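Local coordinates for protein binary enterotoxin of Clostridium perfringens component a (Clostridium perfringens, PDB 5WU0) that binds NAD(+) and NADH and probably serves as the ADP-ribosyltransferase component of a two-part clostridial enterotoxin, at residues M3-R8 and S86-P91; I295-R300 and I341-L346; R356-R361 and N412-D417. All blocks are in the same frame, centred on the assembly; numbering follows the deposited sequence.

Contact 1: residues M3-R8 and S86-P91; sequences MLDDNR and SMLTKP
Asp5 and Arg8 reach from the first residues of the chain into the loop 86-91, and polar bonds to backbone atoms do most of the joining. A type I turn from Met3 to Asp6 presents Asp5, whose OD2 accepts a hydrogen bond from Thr89 N at 2.9 Å. This donor arrives from above the carboxylate plane. Thr89 OG1 adds a weak bond to OD2 at 3.1 Å; a chi1 of 59° sets this hydroxyl between its own N and carbonyl carbon, beside the amide that binds the same oxygen. A short acid suits the place, since it meets both groups without a long, flexible arm.

Arg8 grips end-on. NH1 and NH2 both donate to Pro91 O, at 2.8 and 3.1 Å. Pro91 O lies in the guanidinium plane, though NH2 meets it from above the carbonyl plane. NH2 also makes a weak bond to Lys90 O. Donors set in one plane let a single arginine serve two successive carbonyls, that of Lys90 only weakly.

The two side chains of the N-terminal segment also hold each other: Arg8 NH2 and Asp5 OD2 form a salt bridge at 3.2 Å, its hydrogen bond weak, while Asp5 OD1 is taken by Trp22 NE1 of helix 16-31. Lys90 runs past Arg8 in the opposite direction, its CG over one guanidinium face, and its NZ donates to Arg8 O at 2.9 Å.

Leu88 CD2 adds a carbon contact, 4.1 Å from Arg8 NH2. This is plain loop-on-loop packing, far from the nucleotide site; it joins the N-terminal segment to the loop leading into strand 92-98, an outermost strand of the first ADP-ribosyltransferase-type sheet.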
# COMPACT_ATOMS: atom_id res chain seq x y z
N MET A 3 18.47 0.90 -26.88
CA MET A 3 19.05 -0.12 -27.76
C MET A 3 19.23 -1.49 -27.09
O MET A 3 19.20 -2.53 -27.76
CB MET A 3 20.40 0.35 -28.29
CG MET A 3 20.92 -0.57 -29.37
SD MET A 3 21.34 0.29 -30.87
CE MET A 3 19.71 0.65 -31.47
N LEU A 4 19.42 -1.49 -25.78
CA LEU A 4 19.69 -2.71 -25.03
C LEU A 4 18.53 -3.70 -25.04
O LEU A 4 18.71 -4.87 -24.72
CB LEU A 4 20.06 -2.36 -23.58
CG LEU A 4 21.23 -1.38 -23.45
CD1 LEU A 4 21.33 -0.81 -22.04
CD2 LEU A 4 22.53 -2.05 -23.86
N ASP A 5 17.34 -3.24 -25.41
CA ASP A 5 16.16 -4.09 -25.50
C ASP A 5 15.85 -4.55 -26.93
O ASP A 5 14.77 -5.09 -27.18
CB ASP A 5 14.92 -3.37 -24.94
CG ASP A 5 14.98 -3.15 -23.43
OD1 ASP A 5 16.02 -3.47 -22.79
OD2 ASP A 5 13.98 -2.64 -22.88
N ASP A 6 16.78 -4.33 -27.86
CA ASP A 6 16.43 -4.40 -29.28
C ASP A 6 15.94 -5.77 -29.73
O ASP A 6 14.85 -5.88 -30.30
CB ASP A 6 17.61 -4.01 -30.17
CG ASP A 6 17.21 -3.92 -31.63
OD1 ASP A 6 16.14 -3.34 -31.90
OD2 ASP A 6 17.93 -4.46 -32.51
N ASN A 7 16.73 -6.81 -29.51
CA ASN A 7 16.29 -8.13 -29.92
C ASN A 7 16.20 -9.10 -28.74
O ASN A 7 16.70 -10.22 -28.80
CB ASN A 7 17.18 -8.69 -31.04
CG ASN A 7 18.63 -8.82 -30.62
OD1 ASN A 7 19.23 -7.89 -30.10
ND2 ASN A 7 19.21 -10.00 -30.86
N ARG A 8 15.55 -8.65 -27.68
CA ARG A 8 15.04 -9.55 -26.67
C ARG A 8 13.54 -9.64 -26.86
O ARG A 8 12.93 -8.70 -27.37
CB ARG A 8 15.36 -9.08 -25.24
CG ARG A 8 14.51 -7.90 -24.77
CD ARG A 8 14.48 -7.81 -23.25
NE ARG A 8 13.89 -6.56 -22.78
CZ ARG A 8 12.61 -6.38 -22.49
NH1 ARG A 8 11.74 -7.38 -22.62
NH2 ARG A 8 12.18 -5.19 -22.07
N SER A 86 18.19 2.99 -15.63
CA SER A 86 18.05 1.75 -16.39
C SER A 86 16.58 1.41 -16.62
O SER A 86 16.10 0.35 -16.21
CB SER A 86 18.77 0.60 -15.65
OG SER A 86 18.47 -0.66 -16.23
N MET A 87 15.87 2.31 -17.28
CA MET A 87 14.45 2.11 -17.54
C MET A 87 14.25 1.24 -18.77
O MET A 87 14.94 1.40 -19.78
CB MET A 87 13.73 3.45 -17.71
CG MET A 87 13.79 4.39 -16.51
SD MET A 87 13.26 6.06 -16.93
CE MET A 87 13.43 6.88 -15.34
N LEU A 88 13.30 0.31 -18.69
CA LEU A 88 12.94 -0.53 -19.83
C LEU A 88 12.41 0.32 -20.99
O LEU A 88 11.69 1.29 -20.76
CB LEU A 88 11.89 -1.57 -19.43
CG LEU A 88 12.12 -2.52 -18.25
CD1 LEU A 88 10.82 -3.25 -17.92
CD2 LEU A 88 13.26 -3.50 -18.52
N THR A 89 12.76 -0.04 -22.22
CA THR A 89 12.21 0.64 -23.39
C THR A 89 11.04 -0.14 -24.01
O THR A 89 10.45 0.29 -25.00
CB THR A 89 13.28 0.90 -24.47
OG1 THR A 89 13.84 -0.35 -24.89
CG2 THR A 89 14.38 1.78 -23.93
N LYS A 90 10.71 -1.28 -23.40
CA LYS A 90 9.56 -2.08 -23.78
C LYS A 90 9.25 -3.04 -22.63
O LYS A 90 10.13 -3.30 -21.80
CB LYS A 90 9.81 -2.85 -25.08
CG LYS A 90 10.39 -4.25 -24.90
CD LYS A 90 10.66 -4.85 -26.27
CE LYS A 90 10.83 -6.35 -26.23
NZ LYS A 90 10.71 -6.89 -27.60
N PRO A 91 8.01 -3.56 -22.56
CA PRO A 91 7.69 -4.41 -21.42
C PRO A 91 8.63 -5.60 -21.23
O PRO A 91 9.25 -6.11 -22.17
CB PRO A 91 6.26 -4.90 -21.74
CG PRO A 91 5.69 -3.82 -22.58
CD PRO A 91 6.84 -3.31 -23.42

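Contact 2: residues I295-R300 and I341-L346. With NAI (1,4-dihydronicotinamide adenine dinucleotide), chain B.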
# COMPACT_ATOMS: atom_id res chain seq x y z
N ILE A 295 -6.88 7.08 -5.66
CA ILE A 295 -5.83 7.62 -4.81
C ILE A 295 -5.72 6.88 -3.48
O ILE A 295 -6.73 6.46 -2.90
CB ILE A 295 -6.06 9.13 -4.54
CG1 ILE A 295 -4.95 9.70 -3.65
CG2 ILE A 295 -7.45 9.35 -3.92
CD1 ILE A 295 -4.97 11.21 -3.54
N ILE A 296 -4.50 6.69 -3.00
CA ILE A 296 -4.30 6.16 -1.66
C ILE A 296 -4.42 7.27 -0.62
O ILE A 296 -3.85 8.36 -0.79
CB ILE A 296 -2.92 5.50 -1.49
CG1 ILE A 296 -2.61 4.58 -2.67
CG2 ILE A 296 -2.88 4.75 -0.18
CD1 ILE A 296 -3.62 3.45 -2.83
N THR A 297 -5.15 7.00 0.45
CA THR A 297 -5.19 7.89 1.60
C THR A 297 -4.97 7.07 2.88
O THR A 297 -5.06 5.84 2.85
CB THR A 297 -6.52 8.66 1.65
OG1 THR A 297 -6.40 9.77 2.56
CG2 THR A 297 -7.68 7.73 2.05
N TYR A 298 -4.65 7.74 4.00
CA TYR A 298 -4.30 7.01 5.24
C TYR A 298 -5.14 7.47 6.43
O TYR A 298 -5.63 8.60 6.47
CB TYR A 298 -2.82 7.19 5.58
CG TYR A 298 -1.84 6.80 4.49
CD1 TYR A 298 -1.50 7.70 3.48
CD2 TYR A 298 -1.23 5.55 4.48
CE1 TYR A 298 -0.61 7.35 2.48
CE2 TYR A 298 -0.33 5.19 3.48
CZ TYR A 298 -0.02 6.09 2.49
OH TYR A 298 0.86 5.73 1.50
N ARG A 299 -5.27 6.58 7.42
CA ARG A 299 -5.95 6.93 8.66
C ARG A 299 -5.34 6.19 9.85
O ARG A 299 -5.20 4.97 9.85
CB ARG A 299 -7.45 6.62 8.58
CG ARG A 299 -8.17 6.78 9.93
CD ARG A 299 -9.71 6.61 9.85
NE ARG A 299 -10.28 6.55 11.19
CZ ARG A 299 -10.54 7.62 11.95
NH1 ARG A 299 -10.31 8.85 11.50
NH2 ARG A 299 -11.04 7.46 13.18
N ARG A 300 -4.96 6.95 10.88
CA ARG A 300 -4.60 6.38 12.16
C ARG A 300 -5.91 6.04 12.86
O ARG A 300 -6.66 6.93 13.29
CB ARG A 300 -3.72 7.35 12.96
CG ARG A 300 -2.46 7.79 12.20
CD ARG A 300 -1.63 6.55 11.80
NE ARG A 300 -0.60 6.81 10.78
CZ ARG A 300 0.70 6.60 10.95
NH1 ARG A 300 1.18 6.14 12.10
NH2 ARG A 300 1.54 6.85 9.96
N ILE A 341 -15.38 9.52 7.48
CA ILE A 341 -14.01 9.02 7.62
C ILE A 341 -12.98 10.13 7.38
O ILE A 341 -12.75 10.54 6.24
CB ILE A 341 -13.72 7.86 6.63
CG1 ILE A 341 -14.88 6.87 6.60
CG2 ILE A 341 -12.39 7.16 6.99
CD1 ILE A 341 -14.66 5.66 5.67
N SER A 342 -12.37 10.61 8.47
CA SER A 342 -11.24 11.54 8.37
C SER A 342 -9.97 10.78 7.98
O SER A 342 -9.52 9.88 8.70
CB SER A 342 -11.03 12.29 9.70
OG SER A 342 -12.04 13.27 9.90
N THR A 343 -9.41 11.12 6.82
CA THR A 343 -8.20 10.48 6.34
C THR A 343 -7.18 11.55 5.95
O THR A 343 -7.54 12.71 5.74
CB THR A 343 -8.44 9.59 5.10
OG1 THR A 343 -8.51 10.41 3.93
CG2 THR A 343 -9.71 8.77 5.24
N THR A 344 -5.92 11.13 5.89
CA THR A 344 -4.85 12.01 5.45
C THR A 344 -4.15 11.37 4.27
O THR A 344 -3.92 10.15 4.25
CB THR A 344 -3.87 12.33 6.60
OG1 THR A 344 -2.73 13.03 6.08
CG2 THR A 344 -3.41 11.05 7.27
N VAL A 345 -3.83 12.18 3.25
CA VAL A 345 -3.20 11.63 2.04
C VAL A 345 -1.70 11.42 2.24
O VAL A 345 -1.01 10.89 1.35
CB VAL A 345 -3.42 12.53 0.81
CG1 VAL A 345 -4.89 12.62 0.46
CG2 VAL A 345 -2.82 13.89 1.03
N LEU A 346 -1.20 11.84 3.40
CA LEU A 346 0.21 11.63 3.73
C LEU A 346 0.34 10.44 4.66
O LEU A 346 -0.47 10.28 5.58
CB LEU A 346 0.82 12.87 4.38
CG LEU A 346 0.96 14.18 3.62
CD1 LEU A 346 1.65 15.20 4.53
CD2 LEU A 346 1.73 13.99 2.32
PA NAI B . -13.12 10.16 14.76
O1A NAI B . -14.49 10.64 15.16
O2A NAI B . -12.96 9.39 13.47
O5B NAI B . -12.53 9.29 15.99
C5B NAI B . -13.07 9.44 17.30
C4B NAI B . -13.03 8.12 18.06
O4B NAI B . -14.14 7.30 17.65
C3B NAI B . -11.74 7.34 17.80
O3B NAI B . -11.31 6.73 19.03
C2B NAI B . -12.15 6.29 16.79
O2B NAI B . -11.40 5.07 16.92
C1B NAI B . -13.63 6.08 17.08
N9A NAI B . -14.35 5.77 15.82
C8A NAI B . -14.28 6.44 14.66
N7A NAI B . -15.07 5.86 13.71
C5A NAI B . -15.65 4.78 14.28
C6A NAI B . -16.58 3.71 13.87
N6A NAI B . -17.08 3.67 12.63
N1A NAI B . -16.92 2.77 14.78
C2A NAI B . -16.42 2.78 16.03
N3A NAI B . -15.57 3.72 16.47
C4A NAI B . -15.16 4.72 15.67
O3 NAI B . -12.07 11.38 14.72
PN NAI B . -10.47 11.24 14.95
O1N NAI B . -10.19 10.62 16.31
O2N NAI B . -9.79 10.69 13.72
O5D NAI B . -10.06 12.79 15.01
C5D NAI B . -10.56 13.64 13.99
C4D NAI B . -9.76 14.92 13.99
O4D NAI B . -8.47 14.59 13.48
C3D NAI B . -10.39 15.93 13.04
O3D NAI B . -10.09 17.25 13.48
C2D NAI B . -9.67 15.65 11.74
O2D NAI B . -9.60 16.83 10.95
C1D NAI B . -8.30 15.16 12.18
N1N NAI B . -7.76 14.13 11.27
C2N NAI B . -7.53 12.88 11.73
C3N NAI B . -7.01 11.88 10.90
C7N NAI B . -6.73 10.49 11.40
O7N NAI B . -5.81 9.86 10.89
N7N NAI B . -7.48 9.98 12.39
C4N NAI B . -6.71 12.16 9.44
C5N NAI B . -7.02 13.54 9.07
C6N NAI B . -7.53 14.46 9.99
O HOH W 1 -1.56 9.80 -1.08
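Tyr298 and Thr344 form a single antiparallel, hydrogen-bonded bridge, each bonding N to the other's O, where the axes of strands 295-300 and 341-344 approach to 4.4 Å, their directions 112° apart. Here an outermost strand of the five-stranded sheet meets one of the three-stranded sheet, in the core of the ADP-ribosyltransferase fold. Arg299, Ser342 and Glu384 are consistent with its Arg-Ser-Glu signature, with Ser342-Thr343-Thr344 standing at the Ser-Thr-Ser motif.

Thr297 and Thr343 cross at about a right angle, their OG1 atoms 2.6 Å apart; Thr343 OG1 also bonds to Val385 O. Small, branched hydroxyl residues suit so close a crossing. Ser342 OG is held by Glu384 and Tyr249. The Tyr298 ring turns its edge to the carbonyls of Thr344 and Val345, while its OH bonds to Asn215. A water bridges Ile296 O and Val345 O.

Arg299 is extended, with CG anti to the backbone N (chi1 172°), which carries its guanidinium to the diphosphate. NH2 makes a weak bond to NAI O2A and a salt bridge to Glu305. Arg300 N bonds to NAI O7N of the carboxamide. NH1 of Arg299 has two acceptors: NAI O2N at 2.9 Å and, on a lone pair in the carbonyl plane, Ser342 O at 3.1 Å.

Contact 3: residues R356-R361 and N412-D417. With NAI (1,4-dihydronicotinamide adenine dinucleotide), chain B.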
# COMPACT_ATOMS: atom_id res chain seq x y z
N ARG A 356 -1.58 5.25 18.21
CA ARG A 356 -2.57 4.36 17.64
C ARG A 356 -1.87 3.27 16.83
O ARG A 356 -0.95 3.55 16.06
CB ARG A 356 -3.59 5.13 16.78
CG ARG A 356 -4.52 6.06 17.58
CD ARG A 356 -5.67 6.64 16.74
NE ARG A 356 -6.44 7.64 17.48
CZ ARG A 356 -7.51 8.29 17.00
NH1 ARG A 356 -7.97 8.05 15.77
NH2 ARG A 356 -8.12 9.19 17.77
N LYS A 357 -2.28 2.02 17.01
CA LYS A 357 -1.53 0.89 16.47
C LYS A 357 -2.02 0.41 15.11
O LYS A 357 -1.42 -0.47 14.50
CB LYS A 357 -1.56 -0.27 17.46
CG LYS A 357 -1.09 0.12 18.86
CD LYS A 357 -1.17 -1.06 19.79
CE LYS A 357 -0.85 -0.68 21.22
NZ LYS A 357 -1.01 -1.88 22.10
N LEU A 358 -3.12 0.98 14.64
CA LEU A 358 -3.78 0.52 13.43
C LEU A 358 -3.72 1.55 12.32
O LEU A 358 -4.40 2.57 12.38
CB LEU A 358 -5.23 0.16 13.74
CG LEU A 358 -5.33 -0.98 14.75
CD1 LEU A 358 -6.76 -1.23 15.17
CD2 LEU A 358 -4.73 -2.23 14.14
N ILE A 359 -2.90 1.29 11.31
CA ILE A 359 -2.74 2.23 10.21
C ILE A 359 -3.52 1.83 8.96
O ILE A 359 -3.19 0.84 8.29
CB ILE A 359 -1.27 2.39 9.84
CG1 ILE A 359 -0.46 2.79 11.07
CG2 ILE A 359 -1.14 3.44 8.74
CD1 ILE A 359 1.04 2.72 10.85
N LEU A 360 -4.56 2.60 8.64
CA LEU A 360 -5.32 2.37 7.41
C LEU A 360 -4.56 2.90 6.21
O LEU A 360 -4.12 4.05 6.21
CB LEU A 360 -6.70 3.03 7.48
CG LEU A 360 -7.67 2.61 6.38
CD1 LEU A 360 -7.91 1.10 6.47
CD2 LEU A 360 -9.00 3.37 6.48
N ARG A 361 -4.40 2.07 5.20
CA ARG A 361 -3.88 2.50 3.91
C ARG A 361 -4.97 2.21 2.88
O ARG A 361 -5.09 1.09 2.42
CB ARG A 361 -2.58 1.78 3.55
CG ARG A 361 -2.04 2.13 2.17
CD ARG A 361 -0.52 1.87 2.06
NE ARG A 361 -0.17 0.46 2.16
CZ ARG A 361 1.08 -0.01 2.16
NH1 ARG A 361 2.12 0.82 2.07
NH2 ARG A 361 1.30 -1.31 2.26
N ASN A 412 4.59 -3.01 17.91
CA ASN A 412 4.18 -3.44 16.58
C ASN A 412 2.91 -2.71 16.19
O ASN A 412 2.04 -2.47 17.03
CB ASN A 412 3.96 -4.94 16.52
CG ASN A 412 5.21 -5.70 16.20
OD1 ASN A 412 6.05 -5.22 15.43
ND2 ASN A 412 5.36 -6.88 16.79
N LYS A 413 2.80 -2.37 14.92
CA LYS A 413 1.59 -1.74 14.43
C LYS A 413 1.14 -2.47 13.17
O LYS A 413 1.94 -3.10 12.49
CB LYS A 413 1.83 -0.26 14.15
CG LYS A 413 2.13 0.53 15.40
CD LYS A 413 2.29 2.00 15.08
CE LYS A 413 2.41 2.85 16.35
NZ LYS A 413 2.80 4.24 15.99
N LEU A 414 -0.16 -2.39 12.87
CA LEU A 414 -0.73 -3.11 11.75
C LEU A 414 -1.12 -2.18 10.62
O LEU A 414 -1.93 -1.26 10.80
CB LEU A 414 -1.94 -3.93 12.21
CG LEU A 414 -1.63 -4.86 13.39
CD1 LEU A 414 -2.86 -5.68 13.77
CD2 LEU A 414 -0.44 -5.77 13.06
N ILE A 415 -0.52 -2.40 9.45
CA ILE A 415 -0.87 -1.65 8.25
C ILE A 415 -2.03 -2.32 7.53
O ILE A 415 -1.88 -3.41 6.98
CB ILE A 415 0.33 -1.55 7.31
CG1 ILE A 415 1.51 -0.94 8.05
CG2 ILE A 415 -0.03 -0.75 6.04
CD1 ILE A 415 2.72 -0.72 7.17
N ILE A 416 -3.19 -1.68 7.54
CA ILE A 416 -4.38 -2.31 6.99
C ILE A 416 -4.61 -1.80 5.58
O ILE A 416 -5.08 -0.70 5.38
CB ILE A 416 -5.63 -2.07 7.87
CG1 ILE A 416 -5.56 -2.92 9.14
CG2 ILE A 416 -6.85 -2.58 7.19
CD1 ILE A 416 -4.79 -2.32 10.25
N ASP A 417 -4.23 -2.61 4.60
CA ASP A 417 -4.55 -2.27 3.23
C ASP A 417 -6.01 -2.60 2.98
O ASP A 417 -6.45 -3.73 3.24
CB ASP A 417 -3.65 -2.99 2.25
CG ASP A 417 -2.33 -2.28 2.04
OD1 ASP A 417 -2.34 -1.20 1.40
OD2 ASP A 417 -1.30 -2.80 2.51
PA NAI B . -13.12 10.16 14.76
O1A NAI B . -14.49 10.64 15.16
O2A NAI B . -12.96 9.39 13.47
O5B NAI B . -12.53 9.29 15.99
C5B NAI B . -13.07 9.44 17.30
C4B NAI B . -13.03 8.12 18.06
O4B NAI B . -14.14 7.30 17.65
C3B NAI B . -11.74 7.34 17.80
O3B NAI B . -11.31 6.73 19.03
C2B NAI B . -12.15 6.29 16.79
O2B NAI B . -11.40 5.07 16.92
C1B NAI B . -13.63 6.08 17.08
N9A NAI B . -14.35 5.77 15.82
C8A NAI B . -14.28 6.44 14.66
N7A NAI B . -15.07 5.86 13.71
C5A NAI B . -15.65 4.78 14.28
C6A NAI B . -16.58 3.71 13.87
N6A NAI B . -17.08 3.67 12.63
N1A NAI B . -16.92 2.77 14.78
C2A NAI B . -16.42 2.78 16.03
N3A NAI B . -15.57 3.72 16.47
C4A NAI B . -15.16 4.72 15.67
O3 NAI B . -12.07 11.38 14.72
PN NAI B . -10.47 11.24 14.95
O1N NAI B . -10.19 10.62 16.31
O2N NAI B . -9.79 10.69 13.72
O5D NAI B . -10.06 12.79 15.01
C5D NAI B . -10.56 13.64 13.99
C4D NAI B . -9.76 14.92 13.99
O4D NAI B . -8.47 14.59 13.48
C3D NAI B . -10.39 15.93 13.04
O3D NAI B . -10.09 17.25 13.48
C2D NAI B . -9.67 15.65 11.74
O2D NAI B . -9.60 16.83 10.95
C1D NAI B . -8.30 15.16 12.18
N1N NAI B . -7.76 14.13 11.27
C2N NAI B . -7.53 12.88 11.73
C3N NAI B . -7.01 11.88 10.90
C7N NAI B . -6.73 10.49 11.40
O7N NAI B . -5.81 9.86 10.89
N7N NAI B . -7.48 9.98 12.39
C4N NAI B . -6.71 12.16 9.44
C5N NAI B . -7.02 13.54 9.07
C6N NAI B . -7.53 14.46 9.99
O HOH W 2 0.18 5.99 14.74
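Arg361 sets out with CG anti to its backbone N (chi1 176°) and then turns about its CG-CD bond (chi3 67°), which lays its guanidinium alongside the carboxylate of Asp417, the two side chains pointing the same way. The grip is side-on and nearly coplanar. NE meets OD1 at 2.8 Å on the syn side, somewhat out of the carboxylate plane, and NH2 donates to the syn lone pair of OD2 at 3.0 Å with an N-H...O angle of 166°. Two bonds to two oxygens fix the rotation of both groups, and CG2 of Ile415 sits over one guanidinium face, toward its rim. NH1 and Asp138 form a further salt bridge to the first half of the chain.

In the backbone, strands 358-361 and 412-417 run parallel. Their bonds alternate: Leu414 N to Lys357 O, Ile359 N to Leu414 O, Ile416 N to Ile359 O and Arg361 N to Ile416 O. Residues on one face are apolar: Leu358 CD2 lies 3.8 Å from Leu414 CB and 3.9 Å from Ile416 CD1, and the side chains of Leu360 and Ile416 cross at about a right angle, CD1 meeting CG2. Branched aliphatic residues suit such a buried central strand pair.

At the start of the pair, Lys413 stretches past Arg356 O, its CE 3.4 Å away, to a salt bridge with Asp403. Arg356 extends to NAI, where NH2 donates to O1N of the diphosphate at 2.9 Å, while its NH1 bonds to Arg300 O.

These two strands lie inside the mixed five-stranded sheet of the ADP-ribosyltransferase fold. Strand 295-301 flanks 358-364 and strand 391-403 flanks 411-420, while Phe326 of helix 320-330 packs against Leu358 and Leu414.

In the fold
The three contacts follow one another along the chain without nesting or crossing. Contact 1 closes a largely helical loop of 77 residues in the N-terminal half; its centre lies about 37 Å from that of contact 2 and about 39 Å from that of contact 3. Contact 2 then closes 40 residues, including helix 320-330 and strand 334-337, and joins the three-stranded sheet to the second five-stranded sheet. Contact 3 closes 50 residues rich in strand and free of helix, pairing two inner strands of that same sheet. Strands 295-301 and 358-364 are neighbours, so contacts 2 and 3 touch, and both reach the bound dinucleotide.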